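Local coordinates for protein anaphase-promoting complex subunit cut9 (Schizosaccharomyces pombe, PDB 2XPI) that serves as a tetratricopeptide-repeat subunit of the anaphase-promoting complex/cyclosome, a ubiquitin ligase that controls mitosis and G1, forming homodimers and binding hcn1, at residues S261-S264 with K265-A269; K278-K281 with T282-E285; E292-L295 with S296-N299; L308-K311 with A312-F316. All coordinates share one frame; numbering follows the deposited sequence.

All four contacts are local and follow one another in series. None nests in or crosses another. Contact 1 closes the turn between helix 261-264 and helix 268-276. Contact 2 shapes the loop from helix 268-276 to helix 285-296, both within TPR 6. Contact 3 lies at the C-terminal end of helix 285-296, and contact 4 lies inside helix 305-317, in TPR 7. Contacts 1 and 3 come together where D267 packs near Y294, and both touch the second subunit. Contact 4 joins its neighbours: K281 of contact 2 packs on C310, D313 and T314, and E292 of contact 3 forms a salt bridge with K311.

Contact 1 (S261-S264 with K265-A269); sequences STYS and KEDAA
S264 receives the backbone N-H of D267 with two oxygens. S264 OG lies 3.0 Å from D267 N and S264 O lies 3.1 Å from it. Both bonds are bent, and the N-H meets S264 O from above the carbonyl plane. D267 CB packs 3.4 Å from S264 OG. D267 CG stands anti to the backbone N (chi1 -166°), which carries the carboxylate toward the Y263 ring. S264 CB sits over one face of that ring, offset toward its rim, while D267 O meets its edge in plane, 3.3 Å from Y263 CE2. Y263 OH reaches D267 OD1 at 2.8 Å, but the position of that oxygen is less certain. The ring and carboxylate planes differ by 47°. The other oxygen, D267 OD2, forms a salt bridge with R83 of the second subunit, which also packs on Y263. This agrees with the role of TPR repeats 1-7 in homodimerization. The two S264 bonds make an ST motif on a beta turn, S264 to D267, that leads into helix 268-276 at the start of TPR 6. One turn back, K265 CG lies 3.4 Å from S261 OG. T262 OG1 bonds to A231 N and N259 O, placing the turn against the preceding loop.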
loop_
_atom_site.group_PDB
_atom_site.type_symbol
_atom_site.label_atom_id
_atom_site.label_comp_id
_atom_site.label_asym_id
_atom_site.label_seq_id
_atom_site.Cartn_x
_atom_site.Cartn_y
_atom_site.Cartn_z
ATOM N N SER A 261 -8.658 -3.039 34.807
ATOM C CA SER A 261 -7.369 -2.728 35.430
ATOM C C SER A 261 -6.220 -2.901 34.435
ATOM O O SER A 261 -5.125 -2.394 34.634
ATOM C CB SER A 261 -7.143 -3.579 36.682
ATOM O OG SER A 261 -8.121 -3.282 37.668
ATOM N N THR A 262 -6.481 -3.628 33.357
ATOM C CA THR A 262 -5.485 -3.782 32.317
ATOM C C THR A 262 -5.373 -2.487 31.515
ATOM O O THR A 262 -4.405 -2.296 30.774
ATOM C CB THR A 262 -5.771 -4.987 31.399
ATOM O OG1 THR A 262 -6.959 -4.748 30.627
ATOM C CG2 THR A 262 -5.926 -6.259 32.231
ATOM N N TYR A 263 -6.364 -1.604 31.661
ATOM C CA TYR A 263 -6.215 -0.209 31.222
ATOM C C TYR A 263 -5.682 0.624 32.376
ATOM O O TYR A 263 -4.560 1.114 32.321
ATOM C CB TYR A 263 -7.532 0.378 30.721
ATOM C CG TYR A 263 -7.588 1.900 30.703
ATOM C CD1 TYR A 263 -6.747 2.654 29.880
ATOM C CD2 TYR A 263 -8.501 2.585 31.495
ATOM C CE1 TYR A 263 -6.816 4.054 29.855
ATOM C CE2 TYR A 263 -8.575 3.964 31.483
ATOM C CZ TYR A 263 -7.735 4.692 30.662
ATOM O OH TYR A 263 -7.829 6.061 30.674
ATOM N N SER A 264 -6.498 0.769 33.416
ATOM C CA SER A 264 -6.130 1.513 34.611
ATOM C C SER A 264 -7.162 1.227 35.704
ATOM O O SER A 264 -8.337 1.581 35.565
ATOM C CB SER A 264 -6.058 3.014 34.299
ATOM O OG SER A 264 -6.435 3.787 35.423
ATOM N N LYS A 265 -6.745 0.569 36.782
ATOM C CA LYS A 265 -7.691 0.239 37.853
ATOM C C LYS A 265 -8.500 1.459 38.279
ATOM O O LYS A 265 -9.708 1.366 38.489
ATOM C CB LYS A 265 -6.981 -0.336 39.089
ATOM C CG LYS A 265 -7.962 -0.924 40.101
ATOM C CD LYS A 265 -7.723 -0.447 41.523
ATOM C CE LYS A 265 -9.007 -0.584 42.354
ATOM N NZ LYS A 265 -8.960 0.082 43.707
ATOM N N GLU A 266 -7.817 2.595 38.401
ATOM C CA GLU A 266 -8.405 3.808 38.963
ATOM C C GLU A 266 -9.289 4.608 37.983
ATOM O O GLU A 266 -10.125 5.408 38.396
ATOM C CB GLU A 266 -7.310 4.693 39.577
ATOM C CG GLU A 266 -7.269 6.098 39.015
ATOM C CD GLU A 266 -6.148 6.962 39.595
ATOM O OE1 GLU A 266 -5.441 6.509 40.525
ATOM O OE2 GLU A 266 -5.975 8.110 39.111
ATOM N N ASP A 267 -9.112 4.390 36.689
ATOM C CA ASP A 267 -9.899 5.108 35.686
ATOM C C ASP A 267 -10.737 4.117 34.858
ATOM O O ASP A 267 -11.001 4.333 33.677
ATOM C CB ASP A 267 -8.967 5.927 34.779
ATOM C CG ASP A 267 -9.707 6.953 33.946
ATOM O OD1 ASP A 267 -9.358 7.095 32.753
ATOM O OD2 ASP A 267 -10.637 7.605 34.477
ATOM N N ALA A 268 -11.145 3.024 35.491
ATOM C CA ALA A 268 -11.820 1.938 34.784
ATOM C C ALA A 268 -13.107 2.403 34.143
ATOM O O ALA A 268 -13.452 1.938 33.064
ATOM C CB ALA A 268 -12.094 0.774 35.719
ATOM N N ALA A 269 -13.808 3.328 34.795
ATOM C CA ALA A 269 -15.126 3.734 34.333
ATOM C C ALA A 269 -15.072 4.507 33.038
ATOM O O ALA A 269 -16.029 4.502 32.276
ATOM C CB ALA A 269 -15.864 4.538 35.388
#

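Contact 2 (K278-K281 with T282-E285); sequences KLNK and TSHE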
loop_
_atom_site.group_PDB
_atom_site.type_symbol
_atom_site.label_atom_id
_atom_site.label_comp_id
_atom_site.label_asym_id
_atom_site.label_seq_id
_atom_site.Cartn_x
_atom_site.Cartn_y
_atom_site.Cartn_z
ATOM N N LYS A 278 -20.541 1.961 22.154
ATOM C CA LYS A 278 -20.523 1.200 20.898
ATOM C C LYS A 278 -21.704 0.236 20.775
ATOM O O LYS A 278 -21.918 -0.366 19.722
ATOM C CB LYS A 278 -19.220 0.407 20.770
ATOM C CG LYS A 278 -17.983 1.268 20.592
ATOM C CD LYS A 278 -18.276 2.352 19.570
ATOM C CE LYS A 278 -17.022 3.085 19.111
ATOM N NZ LYS A 278 -17.343 3.916 17.909
ATOM N N LEU A 279 -22.468 0.119 21.856
ATOM C CA LEU A 279 -23.347 -1.016 22.079
ATOM C C LEU A 279 -24.809 -0.767 21.759
ATOM O O LEU A 279 -25.191 0.325 21.349
ATOM C CB LEU A 279 -23.242 -1.442 23.534
ATOM C CG LEU A 279 -22.237 -2.534 23.888
ATOM C CD1 LEU A 279 -21.166 -2.711 22.827
ATOM C CD2 LEU A 279 -21.656 -2.218 25.249
ATOM N N ASN A 280 -25.623 -1.799 21.964
ATOM C CA ASN A 280 -27.060 -1.708 21.760
ATOM C C ASN A 280 -27.708 -0.635 22.627
ATOM O O ASN A 280 -27.734 -0.737 23.862
ATOM C CB ASN A 280 -27.746 -3.044 22.030
ATOM C CG ASN A 280 -29.206 -3.025 21.629
ATOM O OD1 ASN A 280 -30.076 -2.588 22.391
ATOM N ND2 ASN A 280 -29.486 -3.479 20.410
ATOM N N LYS A 281 -28.268 0.368 21.957
ATOM C CA LYS A 281 -28.871 1.522 22.611
ATOM C C LYS A 281 -30.094 1.214 23.480
ATOM O O LYS A 281 -30.358 1.946 24.435
ATOM C CB LYS A 281 -29.245 2.572 21.557
ATOM C CG LYS A 281 -28.662 3.940 21.818
ATOM C CD LYS A 281 -27.154 3.870 21.965
ATOM C CE LYS A 281 -26.512 3.276 20.729
ATOM N NZ LYS A 281 -25.031 3.345 20.792
ATOM N N THR A 282 -30.836 0.150 23.161
ATOM C CA THR A 282 -32.159 -0.061 23.767
ATOM C C THR A 282 -32.200 -0.930 25.032
ATOM O O THR A 282 -32.973 -0.648 25.949
ATOM C CB THR A 282 -33.218 -0.587 22.731
ATOM O OG1 THR A 282 -33.058 -2.000 22.513
ATOM C CG2 THR A 282 -33.109 0.164 21.404
ATOM N N SER A 283 -31.371 -1.970 25.089
ATOM C CA SER A 283 -31.521 -3.001 26.121
ATOM C C SER A 283 -31.073 -2.601 27.526
ATOM O O SER A 283 -31.624 -3.077 28.518
ATOM C CB SER A 283 -30.827 -4.299 25.695
ATOM O OG SER A 283 -29.546 -4.050 25.145
ATOM N N HIS A 284 -30.069 -1.736 27.605
ATOM C CA HIS A 284 -29.503 -1.327 28.882
ATOM C C HIS A 284 -29.498 0.186 28.965
ATOM O O HIS A 284 -28.452 0.810 29.174
ATOM C CB HIS A 284 -28.081 -1.852 29.012
ATOM C CG HIS A 284 -27.993 -3.340 29.041
ATOM N ND1 HIS A 284 -27.569 -4.039 30.149
ATOM C CD2 HIS A 284 -28.288 -4.267 28.099
ATOM C CE1 HIS A 284 -27.597 -5.333 29.887
ATOM N NE2 HIS A 284 -28.034 -5.498 28.652
ATOM N N GLU A 285 -30.683 0.762 28.801
ATOM C CA GLU A 285 -30.874 2.209 28.731
ATOM C C GLU A 285 -30.229 2.969 29.893
ATOM O O GLU A 285 -29.870 4.138 29.770
ATOM C CB GLU A 285 -32.374 2.504 28.687
ATOM C CG GLU A 285 -32.734 3.780 27.962
ATOM C CD GLU A 285 -33.944 3.603 27.071
ATOM O OE1 GLU A 285 -34.012 2.559 26.374
ATOM O OE2 GLU A 285 -34.820 4.503 27.074
#
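N280 OD1 is gripped by four donors from T282 and S283, the first residues of 282-285. T282 gives its N-H and its hydroxyl, and S283 does the same. The bond from T282 N, over 2.9 Å to N280 OD1, defines an Asx turn. It lies in the loop that joins helix 268-276 to helix 285-296 within TPR 6. The four donors approach differently. T282 OG1, 3.0 Å from N280 OD1, comes in the carbonyl plane on a lone pair. S283 N, 3.1 Å from N280 OD1, is also in that plane. T282 N and S283 OG come from above the plane, the latter at 3.2 Å from N280 OD1. The amide group reaches them because N280 CG stands anti to its own backbone N (chi1 -172°), which turns OD1 forward to the following residues. Both hydroxyls lie between backbone N and carbonyl carbon on their own residues, directed back at the amide oxygen. With its oxygen so engaged and N280 ND2 bonded to G439 O, the amide is fixed at both ends and its rotation is defined. Around the loop, L279 packs on W252 and V255 of helix 248-257, and the H284 ring stacks on W252. The K281 side chain packs on helix 305-317. Bends at chi2 and chi3 (55° and 58°) curl it back over its own backbone. K281 NZ thus meets L279 O at 3.1 Å, in the carbonyl plane.

Contact 3 (E292-L295 with S296-N299); sequences EDYL and SSIN
E292 and S296 face each other one turn apart along the last part of helix 285-296, which closes TPR 6. The E292 chain leaves the backbone pointing away from S296 but bends at chi2 (-73°), which swings the carboxylate back alongside the helix. S296 OG then donates to E292 OE2 over 3.0 Å, from above the carboxylate plane. K311 of helix 305-317 forms a salt bridge with the same oxygen, so E292 OE2 has a charged partner as well as a hydroxyl one. S297 turns its hydroxyl back to the helix end. S297 OG sits between its own backbone N and carbonyl carbon and bonds to Y294 O, which joins the helix end to the chain that leaves it. The i to i+4 bond from S297 N to D293 O, 3.0 Å, is followed by a weak i to i+3 bond from I298 N to L295 O. L295 is buried against F270, S273 and L274 of helix 268-276. R83 of the second subunit packs on both Y294 and I298, at the homodimer interface. I298 touches two apolar neighbours on its helix-facing side, L295 and Y294. I298 CG1 is 4.2 Å from L295 CD1. I298 CD1 approaches the Y294 ring obliquely, 4.4 Å from Y294 CZ.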
loop_
_atom_site.group_PDB
_atom_site.type_symbol
_atom_site.label_atom_id
_atom_site.label_comp_id
_atom_site.label_asym_id
_atom_site.label_seq_id
_atom_site.Cartn_x
_atom_site.Cartn_y
_atom_site.Cartn_z
ATOM N N GLU A 292 -23.057 7.947 29.373
ATOM C CA GLU A 292 -23.201 9.114 28.519
ATOM C C GLU A 292 -23.098 10.391 29.362
ATOM O O GLU A 292 -22.628 11.430 28.888
ATOM C CB GLU A 292 -24.530 9.051 27.760
ATOM C CG GLU A 292 -24.645 10.013 26.577
ATOM C CD GLU A 292 -24.820 11.476 27.006
ATOM O OE1 GLU A 292 -25.620 11.748 27.938
ATOM O OE2 GLU A 292 -24.156 12.357 26.411
ATOM N N ASP A 293 -23.521 10.314 30.618
ATOM C CA ASP A 293 -23.419 11.474 31.479
ATOM C C ASP A 293 -21.989 11.680 31.971
ATOM O O ASP A 293 -21.443 12.786 31.900
ATOM C CB ASP A 293 -24.381 11.367 32.653
ATOM C CG ASP A 293 -25.208 12.618 32.821
ATOM O OD1 ASP A 293 -25.518 13.255 31.786
ATOM O OD2 ASP A 293 -25.541 12.971 33.977
ATOM N N TYR A 294 -21.389 10.605 32.467
ATOM C CA TYR A 294 -20.004 10.633 32.894
ATOM C C TYR A 294 -19.103 11.226 31.809
ATOM O O TYR A 294 -18.297 12.114 32.088
ATOM C CB TYR A 294 -19.546 9.230 33.259
ATOM C CG TYR A 294 -18.126 9.154 33.737
ATOM C CD1 TYR A 294 -17.702 9.879 34.845
ATOM C CD2 TYR A 294 -17.201 8.348 33.090
ATOM C CE1 TYR A 294 -16.387 9.798 35.297
ATOM C CE2 TYR A 294 -15.900 8.261 33.525
ATOM C CZ TYR A 294 -15.493 8.986 34.627
ATOM O OH TYR A 294 -14.190 8.889 35.053
ATOM N N LEU A 295 -19.245 10.752 30.576
ATOM C CA LEU A 295 -18.387 11.215 29.483
ATOM C C LEU A 295 -18.648 12.663 29.040
ATOM O O LEU A 295 -17.734 13.361 28.589
ATOM C CB LEU A 295 -18.482 10.266 28.287
ATOM C CG LEU A 295 -17.489 9.104 28.197
ATOM C CD1 LEU A 295 -16.602 8.984 29.427
ATOM C CD2 LEU A 295 -18.234 7.823 27.931
ATOM N N SER A 296 -19.891 13.113 29.169
ATOM C CA SER A 296 -20.220 14.507 28.886
ATOM C C SER A 296 -19.683 15.465 29.957
ATOM O O SER A 296 -19.451 16.645 29.683
ATOM C CB SER A 296 -21.727 14.685 28.693
ATOM O OG SER A 296 -22.102 14.319 27.369
ATOM N N SER A 297 -19.473 14.957 31.169
ATOM C CA SER A 297 -18.856 15.755 32.221
ATOM C C SER A 297 -17.332 15.881 32.034
ATOM O O SER A 297 -16.690 16.721 32.669
ATOM C CB SER A 297 -19.182 15.187 33.611
ATOM O OG SER A 297 -18.394 14.049 33.915
ATOM N N ILE A 298 -16.760 15.040 31.173
ATOM C CA ILE A 298 -15.346 15.135 30.840
ATOM C C ILE A 298 -15.159 16.260 29.830
ATOM O O ILE A 298 -15.706 16.231 28.722
ATOM C CB ILE A 298 -14.788 13.830 30.231
ATOM C CG1 ILE A 298 -15.157 12.620 31.083
ATOM C CG2 ILE A 298 -13.279 13.921 30.066
ATOM C CD1 ILE A 298 -14.447 12.571 32.389
ATOM N N ASN A 299 -14.379 17.257 30.211
ATOM C CA ASN A 299 -14.158 18.379 29.327
ATOM C C ASN A 299 -13.510 17.958 28.009
ATOM O O ASN A 299 -12.405 17.402 27.998
ATOM C CB ASN A 299 -13.311 19.443 30.017
ATOM C CG ASN A 299 -12.936 20.560 29.081
ATOM O OD1 ASN A 299 -13.805 21.177 28.449
ATOM N ND2 ASN A 299 -11.633 20.816 28.958
#

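Contact 4 (L308-K311 with A312-F316); sequences LLCK and ADTLF
T314 holds its hydroxyl beside its own backbone N (chi1 -62°), with OG1 facing back along the helix to C310 O. That carbonyl oxygen would then take two donors of T314. T314 N reaches C310 O over 2.9 Å. The modelled separation of T314 OG1 and C310 O is 3.0 Å, though the position of OG1 is less sure. K311 also turns its CG beside the backbone N (chi1 -64°), and its chain bends only at chi4. The chain leans back toward the N-terminal side of its helix and reaches the neighbouring helix 285-296, where K311 NZ has its charged partner, E292. These residues make up most of helix 305-317, the first helix of TPR 7, held by regular i to i+4 bonds such as A312 N to L308 O. Among the apolar side chains, L309 CD2 lies 4.2 Å from A312 CB. L315 CD2 lies beside the K311 carbonyl, while the L315 side chain packs on V324 and I327 of helix 321-334. On another face, C310, D313 and T314 pack on K281. The nearby carboxylate is expected to favour the charged form of K311.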
loop_
_atom_site.group_PDB
_atom_site.type_symbol
_atom_site.label_atom_id
_atom_site.label_comp_id
_atom_site.label_asym_id
_atom_site.label_seq_id
_atom_site.Cartn_x
_atom_site.Cartn_y
_atom_site.Cartn_z
ATOM N N LEU A 308 -21.322 11.673 20.170
ATOM C CA LEU A 308 -22.444 12.295 19.503
ATOM C C LEU A 308 -23.268 11.213 18.805
ATOM O O LEU A 308 -24.501 11.305 18.703
ATOM C CB LEU A 308 -21.959 13.383 18.547
ATOM C CG LEU A 308 -21.519 14.601 19.377
ATOM C CD1 LEU A 308 -21.099 15.794 18.544
ATOM C CD2 LEU A 308 -22.649 14.985 20.292
ATOM N N LEU A 309 -22.576 10.167 18.373
ATOM C CA LEU A 309 -23.228 9.005 17.817
ATOM C C LEU A 309 -24.061 8.078 18.773
ATOM O O LEU A 309 -25.023 7.511 18.264
ATOM C CB LEU A 309 -22.247 8.204 16.969
ATOM C CG LEU A 309 -22.124 8.463 15.462
ATOM C CD1 LEU A 309 -21.358 7.311 14.865
ATOM C CD2 LEU A 309 -23.469 8.562 14.765
ATOM N N CYS A 310 -23.747 7.893 20.082
ATOM C CA CYS A 310 -24.738 7.191 20.961
ATOM C C CYS A 310 -26.005 8.011 20.829
ATOM O O CYS A 310 -27.047 7.474 20.505
ATOM C CB CYS A 310 -24.381 6.968 22.500
ATOM S SG CYS A 310 -25.797 7.424 23.736
ATOM N N LYS A 311 -25.887 9.320 21.040
ATOM C CA LYS A 311 -27.035 10.226 21.055
ATOM C C LYS A 311 -27.859 10.144 19.787
ATOM O O LYS A 311 -29.070 9.995 19.844
ATOM C CB LYS A 311 -26.593 11.680 21.207
ATOM C CG LYS A 311 -25.899 12.034 22.488
ATOM C CD LYS A 311 -25.174 13.357 22.282
ATOM C CE LYS A 311 -24.229 13.675 23.426
ATOM N NZ LYS A 311 -24.986 13.879 24.691
ATOM N N ALA A 312 -27.197 10.294 18.649
ATOM C CA ALA A 312 -27.874 10.383 17.373
ATOM C C ALA A 312 -28.652 9.097 17.109
ATOM O O ALA A 312 -29.793 9.133 16.662
ATOM C CB ALA A 312 -26.858 10.639 16.254
ATOM N N ASP A 313 -28.019 7.967 17.397
ATOM C CA ASP A 313 -28.641 6.673 17.235
ATOM C C ASP A 313 -29.809 6.537 18.180
ATOM O O ASP A 313 -30.838 5.978 17.815
ATOM C CB ASP A 313 -27.640 5.559 17.507
ATOM C CG ASP A 313 -27.164 4.884 16.236
ATOM O OD1 ASP A 313 -28.023 4.421 15.423
ATOM O OD2 ASP A 313 -25.917 4.817 16.059
ATOM N N THR A 314 -29.640 7.029 19.401
ATOM C CA THR A 314 -30.723 7.002 20.370
ATOM C C THR A 314 -31.889 7.861 19.876
ATOM O O THR A 314 -33.037 7.457 19.958
ATOM C CB THR A 314 -30.257 7.467 21.769
ATOM O OG1 THR A 314 -29.260 6.568 22.258
ATOM C CG2 THR A 314 -31.419 7.478 22.745
ATOM N N LEU A 315 -31.572 9.044 19.353
ATOM C CA LEU A 315 -32.554 9.948 18.778
ATOM C C LEU A 315 -33.234 9.339 17.542
ATOM O O LEU A 315 -34.406 9.569 17.292
ATOM C CB LEU A 315 -31.868 11.251 18.388
ATOM C CG LEU A 315 -31.864 12.471 19.318
ATOM C CD1 LEU A 315 -32.644 12.238 20.605
ATOM C CD2 LEU A 315 -30.437 12.926 19.588
ATOM N N PHE A 316 -32.489 8.573 16.764
ATOM C CA PHE A 316 -33.049 7.927 15.595
ATOM C C PHE A 316 -34.050 6.827 15.963
ATOM O O PHE A 316 -35.085 6.687 15.317
ATOM C CB PHE A 316 -31.939 7.358 14.734
ATOM C CG PHE A 316 -32.402 6.858 13.405
ATOM C CD1 PHE A 316 -32.509 7.720 12.330
ATOM C CD2 PHE A 316 -32.717 5.517 13.221
ATOM C CE1 PHE A 316 -32.923 7.256 11.101
ATOM C CE2 PHE A 316 -33.126 5.055 12.000
ATOM C CZ PHE A 316 -33.232 5.932 10.934
#